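Side-chain contacts in 3,6-diketocamphane 1,6 monooxygenase (Pseudomonas putida, PDB 4UWM), which uses reduced FMN and molecular oxygen to turn a camphor-derived diketone into a lactone, a Baeyer-Villiger step in the breakdown of (-)-camphor: residues L139-R144 / G163-A168; P220-S225 / K231-V236; R20-W25 / W51-N56. One frame throughout, in Å; residues are numbered along the deposited sequence.

Interaction 1: L139-R144 / G163-A168; sequences LNDMVR and GKYWDA
A Met-aromatic contact fastens the first turns of helix 139-155 to the turn of the hairpin formed by strands 159-162 and 167-170, the side chains of Met142 and Tyr165 crossing at about a right angle with the methionine over a face of the ring. Met142 CG sits 3.4 Å from the ring centroid and only 1° off the normal, placing a C-H of this methylene over the centre of the face, a CH-pi contact. With chi3 bent to 84°, the chain stays over the same face: SD lies 4.4 Å from the centroid, and CE continues above CD1. Lys164 CB covers the opposite face near the rim, which leaves the phenol ring clasped from both sides. A water 2.5 Å from Tyr165 OH donates to Asp141 OD2 and so joins the hairpin to the helix. The hydroxyl is also bonded to the backbone N of Asn138. Replacing Tyr165 by an alanine would probably leave the methionine without its aromatic platform, and the water and Asn138 N without the hydroxyl. The hairpin turn is tied to the same helix by Glu145, whose carboxylate accepts the backbone N-H groups of Tyr165 and Trp166. Beside the tyrosine, the indole of Trp166 presents its edge to the helix, CZ3 lying 3.3 Å from Met142 O.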
loop_
_atom_site.group_PDB
_atom_site.type_symbol
_atom_site.label_atom_id
_atom_site.label_comp_id
_atom_site.label_asym_id
_atom_site.label_seq_id
_atom_site.Cartn_x
_atom_site.Cartn_y
_atom_site.Cartn_z
ATOM N N LEU A 139 -19.113 -4.721 14.486
ATOM C CA LEU A 139 -18.147 -3.869 13.767
ATOM C C LEU A 139 -17.615 -2.717 14.616
ATOM O O LEU A 139 -16.426 -2.459 14.604
ATOM C CB LEU A 139 -18.715 -3.348 12.441
ATOM C CG LEU A 139 -18.953 -4.406 11.347
ATOM C CD1 LEU A 139 -19.862 -3.861 10.261
ATOM C CD2 LEU A 139 -17.653 -4.919 10.743
ATOM N N ASN A 140 -18.476 -2.044 15.375
ATOM C CA ASN A 140 -18.021 -0.921 16.226
ATOM C C ASN A 140 -17.078 -1.349 17.354
ATOM O O ASN A 140 -16.133 -0.625 17.685
ATOM C CB ASN A 140 -19.213 -0.118 16.772
ATOM C CG ASN A 140 -19.965 0.636 15.675
ATOM O OD1 ASN A 140 -19.371 1.171 14.720
ATOM N ND2 ASN A 140 -21.274 0.683 15.804
ATOM N N ASP A 141 -17.334 -2.521 17.935
ATOM C CA ASP A 141 -16.428 -3.099 18.933
ATOM C C ASP A 141 -15.076 -3.446 18.290
ATOM O O ASP A 141 -14.021 -3.231 18.891
ATOM C CB ASP A 141 -17.011 -4.376 19.540
ATOM C CG ASP A 141 -18.221 -4.120 20.431
ATOM O OD1 ASP A 141 -18.442 -2.962 20.851
ATOM O OD2 ASP A 141 -18.945 -5.103 20.722
ATOM N N MET A 142 -15.129 -3.990 17.072
ATOM C CA MET A 142 -13.920 -4.213 16.263
ATOM C C MET A 142 -13.121 -2.928 16.051
ATOM O O MET A 142 -11.902 -2.928 16.250
ATOM C CB MET A 142 -14.243 -4.910 14.937
ATOM C CG MET A 142 -14.802 -6.286 15.147
ATOM S SD MET A 142 -15.255 -7.178 13.660
ATOM C CE MET A 142 -13.677 -7.878 13.170
ATOM N N VAL A 143 -13.798 -1.831 15.697
ATOM C CA VAL A 143 -13.126 -0.522 15.561
ATOM C C VAL A 143 -12.424 -0.107 16.844
ATOM O O VAL A 143 -11.277 0.345 16.817
ATOM C CB VAL A 143 -14.086 0.605 15.057
ATOM C CG1 VAL A 143 -13.444 1.983 15.137
ATOM C CG2 VAL A 143 -14.583 0.321 13.642
ATOM N N ARG A 144 -13.107 -0.267 17.981
ATOM C CA ARG A 144 -12.553 0.102 19.287
ATOM C C ARG A 144 -11.294 -0.695 19.652
ATOM O O ARG A 144 -10.309 -0.134 20.104
ATOM C CB ARG A 144 -13.625 -0.088 20.372
ATOM C CG ARG A 144 -13.524 0.867 21.546
ATOM C CD ARG A 144 -14.708 0.691 22.489
ATOM N NE ARG A 144 -15.991 0.651 21.782
ATOM C CZ ARG A 144 -16.815 -0.394 21.775
ATOM N NH1 ARG A 144 -16.507 -1.499 22.443
ATOM N NH2 ARG A 144 -17.955 -0.329 21.104
ATOM N N GLY A 163 -7.129 -10.174 22.554
ATOM C CA GLY A 163 -8.420 -9.526 22.493
ATOM C C GLY A 163 -9.515 -10.439 22.014
ATOM O O GLY A 163 -9.282 -11.623 21.749
ATOM N N LYS A 164 -10.711 -9.881 21.869
ATOM C CA LYS A 164 -11.845 -10.629 21.343
ATOM C C LYS A 164 -11.672 -10.896 19.848
ATOM O O LYS A 164 -12.120 -11.933 19.317
ATOM C CB LYS A 164 -13.157 -9.873 21.596
ATOM C CG LYS A 164 -14.388 -10.764 21.528
ATOM C CD LYS A 164 -15.678 -9.972 21.405
ATOM C CE LYS A 164 -16.835 -10.909 21.108
ATOM N NZ LYS A 164 -18.113 -10.158 20.996
ATOM N N TYR A 165 -11.015 -9.964 19.166
ATOM C CA TYR A 165 -10.922 -10.031 17.711
ATOM C C TYR A 165 -9.508 -10.256 17.186
ATOM O O TYR A 165 -9.327 -10.884 16.131
ATOM C CB TYR A 165 -11.539 -8.764 17.103
ATOM C CG TYR A 165 -13.011 -8.611 17.436
ATOM C CD1 TYR A 165 -13.952 -9.471 16.872
ATOM C CD2 TYR A 165 -13.460 -7.614 18.305
ATOM C CE1 TYR A 165 -15.298 -9.351 17.174
ATOM C CE2 TYR A 165 -14.817 -7.490 18.618
ATOM C CZ TYR A 165 -15.721 -8.365 18.037
ATOM O OH TYR A 165 -17.074 -8.289 18.294
ATOM N N TRP A 166 -8.513 -9.732 17.893
ATOM C CA TRP A 166 -7.124 -9.950 17.484
ATOM C C TRP A 166 -6.185 -10.227 18.646
ATOM O O TRP A 166 -6.407 -9.756 19.755
ATOM C CB TRP A 166 -6.558 -8.719 16.768
ATOM C CG TRP A 166 -7.286 -8.339 15.525
ATOM C CD1 TRP A 166 -7.143 -8.885 14.286
ATOM C CD2 TRP A 166 -8.277 -7.307 15.400
ATOM N NE1 TRP A 166 -7.971 -8.256 13.393
ATOM C CE2 TRP A 166 -8.672 -7.275 14.042
ATOM C CE3 TRP A 166 -8.849 -6.395 16.297
ATOM C CZ2 TRP A 166 -9.627 -6.380 13.553
ATOM C CZ3 TRP A 166 -9.818 -5.482 15.799
ATOM C CH2 TRP A 166 -10.188 -5.494 14.438
ATOM N N ASP A 167 -5.097 -10.928 18.347
ATOM C CA ASP A 167 -3.918 -10.904 19.214
ATOM C C ASP A 167 -2.877 -9.968 18.602
ATOM O O ASP A 167 -2.637 -10.006 17.396
ATOM C CB ASP A 167 -3.332 -12.310 19.344
ATOM C CG ASP A 167 -4.286 -13.268 20.009
ATOM O OD1 ASP A 167 -5.042 -12.837 20.896
ATOM O OD2 ASP A 167 -4.303 -14.441 19.617
ATOM N N ALA A 168 -2.254 -9.138 19.427
ATOM C CA ALA A 168 -1.254 -8.199 18.950
ATOM C C ALA A 168 -0.371 -7.755 20.094
ATOM O O ALA A 168 -0.728 -7.909 21.251
ATOM C CB ALA A 168 -1.946 -6.986 18.331
HETATM O O HOH W 1 -18.031 -7.400 20.383
#

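Interaction 2: P220-S225 / K231-V236; sequences PVSIFS and KRHWEV
His233 reaches from helix 227-244 toward strand 219-223 and meets Ser222 with the edge of its imidazole. Its CB, directed at the strand, lies 3.9 Å from Ser222 OG, and CG is at a similar distance from the same oxygen. CG stands beside the backbone N and anti to the carbonyl carbon (chi1 -85°), a setting that carries the ring out to the strand with ND1 leading. ND1 makes the hydrogen bond, 2.9 Å from Ser222 OG, with the oxygen close to the ring plane; either atom could be the donor. Ser222 CB comes up behind, 3.5 Å from His233 ND1, and CE1 is 3.9 Å from Ser222 OG. At the far end of the ring NE2 is bonded to the backbone O of Ser204, in the FMN-binding loop. Both ring nitrogens are therefore engaged, which should restrain the imidazole against flipping, while Ser222 OG has a second partner in His253 NE2. One residue further along the helix, Trp234 turns the edge of its indole to the strand, and CZ3 lies 4.1 Å from Pro220 CG. Met210 of helix 208-216 touches Pro220, Ser222 and His233 alike. Next to the serine, Ile223 faces away from the helix and touches FMN. This is the strand-to-helix packing of a beta-alpha-beta unit in the TIM barrel of the bacterial luciferase family, beside its flavin site.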
loop_
_atom_site.group_PDB
_atom_site.type_symbol
_atom_site.label_atom_id
_atom_site.label_comp_id
_atom_site.label_asym_id
_atom_site.label_seq_id
_atom_site.Cartn_x
_atom_site.Cartn_y
_atom_site.Cartn_z
ATOM N N PRO A 220 -13.964 15.863 13.036
ATOM C CA PRO A 220 -15.239 15.429 12.478
ATOM C C PRO A 220 -15.335 15.713 10.955
ATOM O O PRO A 220 -14.902 16.761 10.482
ATOM C CB PRO A 220 -16.256 16.270 13.272
ATOM C CG PRO A 220 -15.526 17.566 13.502
ATOM C CD PRO A 220 -14.073 17.186 13.697
ATOM N N VAL A 221 -15.894 14.770 10.203
ATOM C CA VAL A 221 -16.087 14.933 8.754
ATOM C C VAL A 221 -17.560 14.644 8.497
ATOM O O VAL A 221 -18.060 13.597 8.864
ATOM C CB VAL A 221 -15.185 13.962 7.913
ATOM C CG1 VAL A 221 -15.326 14.248 6.418
ATOM C CG2 VAL A 221 -13.729 14.084 8.315
ATOM N N SER A 222 -18.260 15.588 7.870
ATOM C CA SER A 222 -19.671 15.412 7.572
ATOM C C SER A 222 -19.899 15.458 6.068
ATOM O O SER A 222 -19.243 16.221 5.360
ATOM C CB SER A 222 -20.507 16.529 8.228
ATOM O OG SER A 222 -20.342 16.577 9.642
ATOM N N ILE A 223 -20.819 14.632 5.593
ATOM C CA ILE A 223 -21.299 14.727 4.219
ATOM C C ILE A 223 -22.532 15.634 4.245
ATOM O O ILE A 223 -23.484 15.364 4.973
ATOM C CB ILE A 223 -21.681 13.348 3.634
ATOM C CG1 ILE A 223 -20.603 12.277 3.917
ATOM C CG2 ILE A 223 -21.999 13.465 2.147
ATOM C CD1 ILE A 223 -19.269 12.450 3.205
ATOM N N PHE A 224 -22.514 16.720 3.472
ATOM C CA PHE A 224 -23.639 17.665 3.547
ATOM C C PHE A 224 -24.924 17.020 3.088
ATOM O O PHE A 224 -25.004 16.520 1.963
ATOM C CB PHE A 224 -23.406 18.948 2.762
ATOM C CG PHE A 224 -24.533 19.943 2.901
ATOM C CD1 PHE A 224 -24.753 20.597 4.111
ATOM C CD2 PHE A 224 -25.373 20.221 1.829
ATOM C CE1 PHE A 224 -25.786 21.516 4.247
ATOM C CE2 PHE A 224 -26.412 21.135 1.959
ATOM C CZ PHE A 224 -26.619 21.782 3.168
ATOM N N SER A 225 -25.917 17.022 3.975
ATOM C CA SER A 225 -27.193 16.371 3.707
ATOM C C SER A 225 -28.396 17.244 4.091
ATOM O O SER A 225 -29.514 16.744 4.198
ATOM C CB SER A 225 -27.250 15.005 4.408
ATOM O OG SER A 225 -27.453 15.148 5.800
ATOM N N LYS A 231 -26.244 21.103 11.461
ATOM C CA LYS A 231 -26.279 21.702 12.787
ATOM C C LYS A 231 -26.334 20.632 13.875
ATOM O O LYS A 231 -25.607 20.725 14.861
ATOM C CB LYS A 231 -27.434 22.703 12.898
ATOM C CG LYS A 231 -27.181 23.997 12.131
ATOM C CD LYS A 231 -28.212 25.070 12.467
ATOM C CE LYS A 231 -29.572 24.745 11.873
ATOM N NZ LYS A 231 -30.655 25.482 12.578
ATOM N N ARG A 232 -27.167 19.607 13.687
ATOM C CA ARG A 232 -27.219 18.484 14.640
ATOM C C ARG A 232 -25.850 17.805 14.827
ATOM O O ARG A 232 -25.472 17.434 15.942
ATOM C CB ARG A 232 -28.281 17.459 14.220
ATOM C CG ARG A 232 -28.590 16.388 15.266
ATOM C CD ARG A 232 -29.106 16.978 16.571
ATOM N NE ARG A 232 -29.108 15.988 17.639
ATOM C CZ ARG A 232 -28.950 16.264 18.927
ATOM N NH1 ARG A 232 -28.774 17.517 19.341
ATOM N NH2 ARG A 232 -28.950 15.280 19.806
ATOM N N HIS A 233 -25.109 17.646 13.732
ATOM C CA HIS A 233 -23.758 17.078 13.783
ATOM C C HIS A 233 -22.872 17.877 14.723
ATOM O O HIS A 233 -22.230 17.299 15.606
ATOM C CB HIS A 233 -23.136 16.999 12.377
ATOM C CG HIS A 233 -23.516 15.765 11.619
ATOM N ND1 HIS A 233 -22.782 15.290 10.554
ATOM C CD2 HIS A 233 -24.545 14.896 11.787
ATOM C CE1 HIS A 233 -23.351 14.190 10.092
ATOM N NE2 HIS A 233 -24.419 13.929 10.825
ATOM N N TRP A 234 -22.847 19.199 14.548
ATOM C CA TRP A 234 -22.018 20.036 15.408
ATOM C C TRP A 234 -22.502 20.067 16.873
ATOM O O TRP A 234 -21.673 20.068 17.780
ATOM C CB TRP A 234 -21.795 21.442 14.839
ATOM C CG TRP A 234 -20.732 22.131 15.613
ATOM C CD1 TRP A 234 -20.907 23.073 16.575
ATOM C CD2 TRP A 234 -19.326 21.872 15.554
ATOM N NE1 TRP A 234 -19.699 23.447 17.096
ATOM C CE2 TRP A 234 -18.708 22.723 16.492
ATOM C CE3 TRP A 234 -18.523 21.012 14.788
ATOM C CZ2 TRP A 234 -17.323 22.743 16.693
ATOM C CZ3 TRP A 234 -17.151 21.038 14.981
ATOM C CH2 TRP A 234 -16.564 21.893 15.933
ATOM N N GLU A 235 -23.825 20.075 17.081
ATOM C CA GLU A 235 -24.410 19.940 18.420
ATOM C C GLU A 235 -23.865 18.700 19.131
ATOM O O GLU A 235 -23.311 18.803 20.225
ATOM C CB GLU A 235 -25.940 19.826 18.353
ATOM C CG GLU A 235 -26.688 21.121 18.089
ATOM C CD GLU A 235 -28.193 20.926 18.031
ATOM O OE1 GLU A 235 -28.672 19.803 18.276
ATOM O OE2 GLU A 235 -28.904 21.902 17.738
ATOM N N VAL A 236 -24.024 17.532 18.492
ATOM C CA VAL A 236 -23.629 16.253 19.076
ATOM C C VAL A 236 -22.130 16.216 19.361
ATOM O O VAL A 236 -21.713 15.800 20.442
ATOM C CB VAL A 236 -24.084 15.057 18.206
ATOM C CG1 VAL A 236 -23.441 13.761 18.688
ATOM C CG2 VAL A 236 -25.606 14.931 18.229
#

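Interaction 3: R20-W25 / W51-N56; sequences RQTFDW and WENIPN
Thr22 sets both branches of its side chain against the amide of Asn53, the two side chains approaching from opposite directions. Asn53 ND2 donates to Thr22 OG1 at 3.1 Å; the N-H...O angle of 143° makes the bond somewhat bent, and the oxygen also sits 26° out of the amide plane. The methyl branch rests beside the other end of the amide, CG2 being 3.3 Å from Asn53 OD1. That carbonyl oxygen is buried here with no polar partner in the model, which leaves the amide held through its nitrogen. Asn53 holds CG between its backbone N and carbonyl carbon (chi1 62°), and this turns the amide toward the helix. The threonine hydroxyl is shared, since it is also bonded to the backbone O of Ser18, one turn earlier. Thr22 CG2 also meets Ile54 CG1 at 3.9 Å, and Ile54 in turn packs on Leu60 of helix 57-65. Around the asparagine, Pro11 and Met13 come in from the loop that follows strand 4-9. The contact thus joins the first helix of the TIM barrel, 19-35, to the long loop that follows strand 40-43. Ser44, just past that strand, and His10, just past strand 4-9, bind FMN.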
loop_
_atom_site.group_PDB
_atom_site.type_symbol
_atom_site.label_atom_id
_atom_site.label_comp_id
_atom_site.label_asym_id
_atom_site.label_seq_id
_atom_site.Cartn_x
_atom_site.Cartn_y
_atom_site.Cartn_z
ATOM N N ARG A 20 -5.786 0.646 -13.752
ATOM C CA ARG A 20 -4.723 1.568 -14.145
ATOM C C ARG A 20 -5.211 2.998 -14.389
ATOM O O ARG A 20 -4.554 3.956 -13.974
ATOM C CB ARG A 20 -3.911 1.039 -15.348
ATOM C CG ARG A 20 -2.641 1.837 -15.620
ATOM C CD ARG A 20 -1.952 1.335 -16.894
ATOM N NE ARG A 20 -0.558 1.769 -16.945
ATOM C CZ ARG A 20 -0.161 2.987 -17.305
ATOM N NH1 ARG A 20 -1.047 3.906 -17.664
ATOM N NH2 ARG A 20 1.130 3.288 -17.309
ATOM N N GLN A 21 -6.351 3.140 -15.062
ATOM C CA GLN A 21 -6.917 4.461 -15.345
ATOM C C GLN A 21 -7.313 5.166 -14.043
ATOM O O GLN A 21 -7.092 6.359 -13.884
ATOM C CB GLN A 21 -8.153 4.334 -16.241
ATOM C CG GLN A 21 -7.879 3.954 -17.700
ATOM C CD GLN A 21 -9.180 3.653 -18.440
ATOM O OE1 GLN A 21 -10.074 2.953 -17.938
ATOM N NE2 GLN A 21 -9.295 4.199 -19.642
ATOM N N THR A 22 -7.900 4.415 -13.121
ATOM C CA THR A 22 -8.348 4.973 -11.843
ATOM C C THR A 22 -7.138 5.504 -11.076
ATOM O O THR A 22 -7.169 6.604 -10.512
ATOM C CB THR A 22 -9.087 3.878 -11.040
ATOM O OG1 THR A 22 -10.240 3.472 -11.774
ATOM C CG2 THR A 22 -9.525 4.351 -9.649
ATOM N N PHE A 23 -6.094 4.686 -11.030
ATOM C CA PHE A 23 -4.850 5.011 -10.316
ATOM C C PHE A 23 -4.174 6.243 -10.932
ATOM O O PHE A 23 -3.802 7.186 -10.219
ATOM C CB PHE A 23 -3.938 3.777 -10.276
ATOM C CG PHE A 23 -2.939 3.780 -9.136
ATOM C CD1 PHE A 23 -3.371 3.587 -7.826
ATOM C CD2 PHE A 23 -1.567 3.948 -9.384
ATOM C CE1 PHE A 23 -2.456 3.559 -6.776
ATOM C CE2 PHE A 23 -0.650 3.933 -8.346
ATOM C CZ PHE A 23 -1.103 3.750 -7.032
ATOM N N ASP A 24 -4.102 6.278 -12.267
ATOM C CA ASP A 24 -3.573 7.434 -13.005
ATOM C C ASP A 24 -4.344 8.728 -12.703
ATOM O O ASP A 24 -3.739 9.764 -12.397
ATOM C CB ASP A 24 -3.557 7.125 -14.520
ATOM C CG ASP A 24 -2.686 8.111 -15.323
ATOM O OD1 ASP A 24 -1.651 8.602 -14.813
ATOM O OD2 ASP A 24 -3.048 8.377 -16.482
ATOM N N TRP A 25 -5.671 8.658 -12.743
ATOM C CA TRP A 25 -6.521 9.797 -12.410
ATOM C C TRP A 25 -6.307 10.295 -10.962
ATOM O O TRP A 25 -6.232 11.514 -10.703
ATOM C CB TRP A 25 -7.996 9.435 -12.664
ATOM C CG TRP A 25 -9.026 10.539 -12.316
ATOM C CD1 TRP A 25 -10.202 10.383 -11.625
ATOM C CD2 TRP A 25 -8.984 11.914 -12.713
ATOM N NE1 TRP A 25 -10.865 11.593 -11.533
ATOM C CE2 TRP A 25 -10.133 12.542 -12.192
ATOM C CE3 TRP A 25 -8.063 12.688 -13.438
ATOM C CZ2 TRP A 25 -10.410 13.915 -12.398
ATOM C CZ3 TRP A 25 -8.330 14.056 -13.628
ATOM C CH2 TRP A 25 -9.498 14.650 -13.106
ATOM N N TRP A 51 -18.398 1.928 -8.639
ATOM C CA TRP A 51 -18.015 3.320 -8.794
ATOM C C TRP A 51 -16.911 3.698 -7.807
ATOM O O TRP A 51 -15.963 4.404 -8.177
ATOM C CB TRP A 51 -19.209 4.262 -8.591
ATOM C CG TRP A 51 -20.247 4.303 -9.693
ATOM C CD1 TRP A 51 -21.280 3.436 -9.875
ATOM C CD2 TRP A 51 -20.377 5.309 -10.725
ATOM N NE1 TRP A 51 -22.049 3.833 -10.957
ATOM C CE2 TRP A 51 -21.515 4.975 -11.495
ATOM C CE3 TRP A 51 -19.655 6.455 -11.057
ATOM C CZ2 TRP A 51 -21.930 5.739 -12.598
ATOM C CZ3 TRP A 51 -20.071 7.226 -12.168
ATOM C CH2 TRP A 51 -21.191 6.853 -12.919
ATOM N N GLU A 52 -17.037 3.222 -6.562
ATOM C CA GLU A 52 -16.067 3.548 -5.525
ATOM C C GLU A 52 -15.065 2.395 -5.516
ATOM O O GLU A 52 -15.217 1.429 -4.779
ATOM C CB GLU A 52 -16.760 3.717 -4.168
ATOM C CG GLU A 52 -17.971 4.664 -4.194
ATOM C CD GLU A 52 -19.308 3.993 -4.499
ATOM O OE1 GLU A 52 -19.337 2.864 -5.019
ATOM O OE2 GLU A 52 -20.366 4.633 -4.240
ATOM N N ASN A 53 -14.061 2.492 -6.378
ATOM C CA ASN A 53 -13.293 1.305 -6.761
ATOM C C ASN A 53 -11.838 1.309 -6.274
ATOM O O ASN A 53 -10.959 0.798 -6.962
ATOM C CB ASN A 53 -13.379 1.095 -8.293
ATOM C CG ASN A 53 -12.780 2.245 -9.075
ATOM O OD1 ASN A 53 -12.478 3.286 -8.512
ATOM N ND2 ASN A 53 -12.572 2.050 -10.387
ATOM N N ILE A 54 -11.583 1.888 -5.097
ATOM C CA ILE A 54 -10.232 1.854 -4.537
ATOM C C ILE A 54 -10.259 1.062 -3.219
ATOM O O ILE A 54 -10.789 1.562 -2.228
ATOM C CB ILE A 54 -9.631 3.293 -4.359
ATOM C CG1 ILE A 54 -9.320 3.913 -5.744
ATOM C CG2 ILE A 54 -8.363 3.278 -3.487
ATOM C CD1 ILE A 54 -8.836 5.361 -5.675
ATOM N N PRO A 55 -9.687 -0.166 -3.205
ATOM C CA PRO A 55 -9.689 -0.973 -1.977
ATOM C C PRO A 55 -8.490 -0.677 -1.079
ATOM O O PRO A 55 -8.420 -1.181 0.056
ATOM C CB PRO A 55 -9.595 -2.422 -2.504
ATOM C CG PRO A 55 -8.827 -2.294 -3.775
ATOM C CD PRO A 55 -9.234 -0.952 -4.377
ATOM N N ASN A 56 -7.526 0.092 -1.595
ATOM C CA ASN A 56 -6.313 0.393 -0.839
ATOM C C ASN A 56 -5.859 1.848 -1.062
ATOM O O ASN A 56 -4.943 2.099 -1.833
ATOM C CB ASN A 56 -5.166 -0.573 -1.227
ATOM C CG ASN A 56 -5.396 -1.999 -0.754
ATOM O OD1 ASN A 56 -6.014 -2.810 -1.468
ATOM N ND2 ASN A 56 -4.861 -2.336 0.425
#

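Interactions 2 and 3 are buried and belong to the barrel itself, on opposite sides of the chain's centre, whereas interaction 1 is only partly buried and lies further out, its centre about 23 Å from the centre of the chain. They share no helix or strand and do not touch: interactions 2 and 3 come nearest, about 11 Å apart between nearest atoms. Their chemistry follows their place. The peripheral hairpin uses a tyrosine face, a tryptophan edge, a methionine and a bridging water; the two inner contacts each centre on one direct side-chain hydrogen bond flanked by modest apolar packing. Interaction 2 borders the flavin, while interactions 1 and 3 both have residues reaching the second subunit.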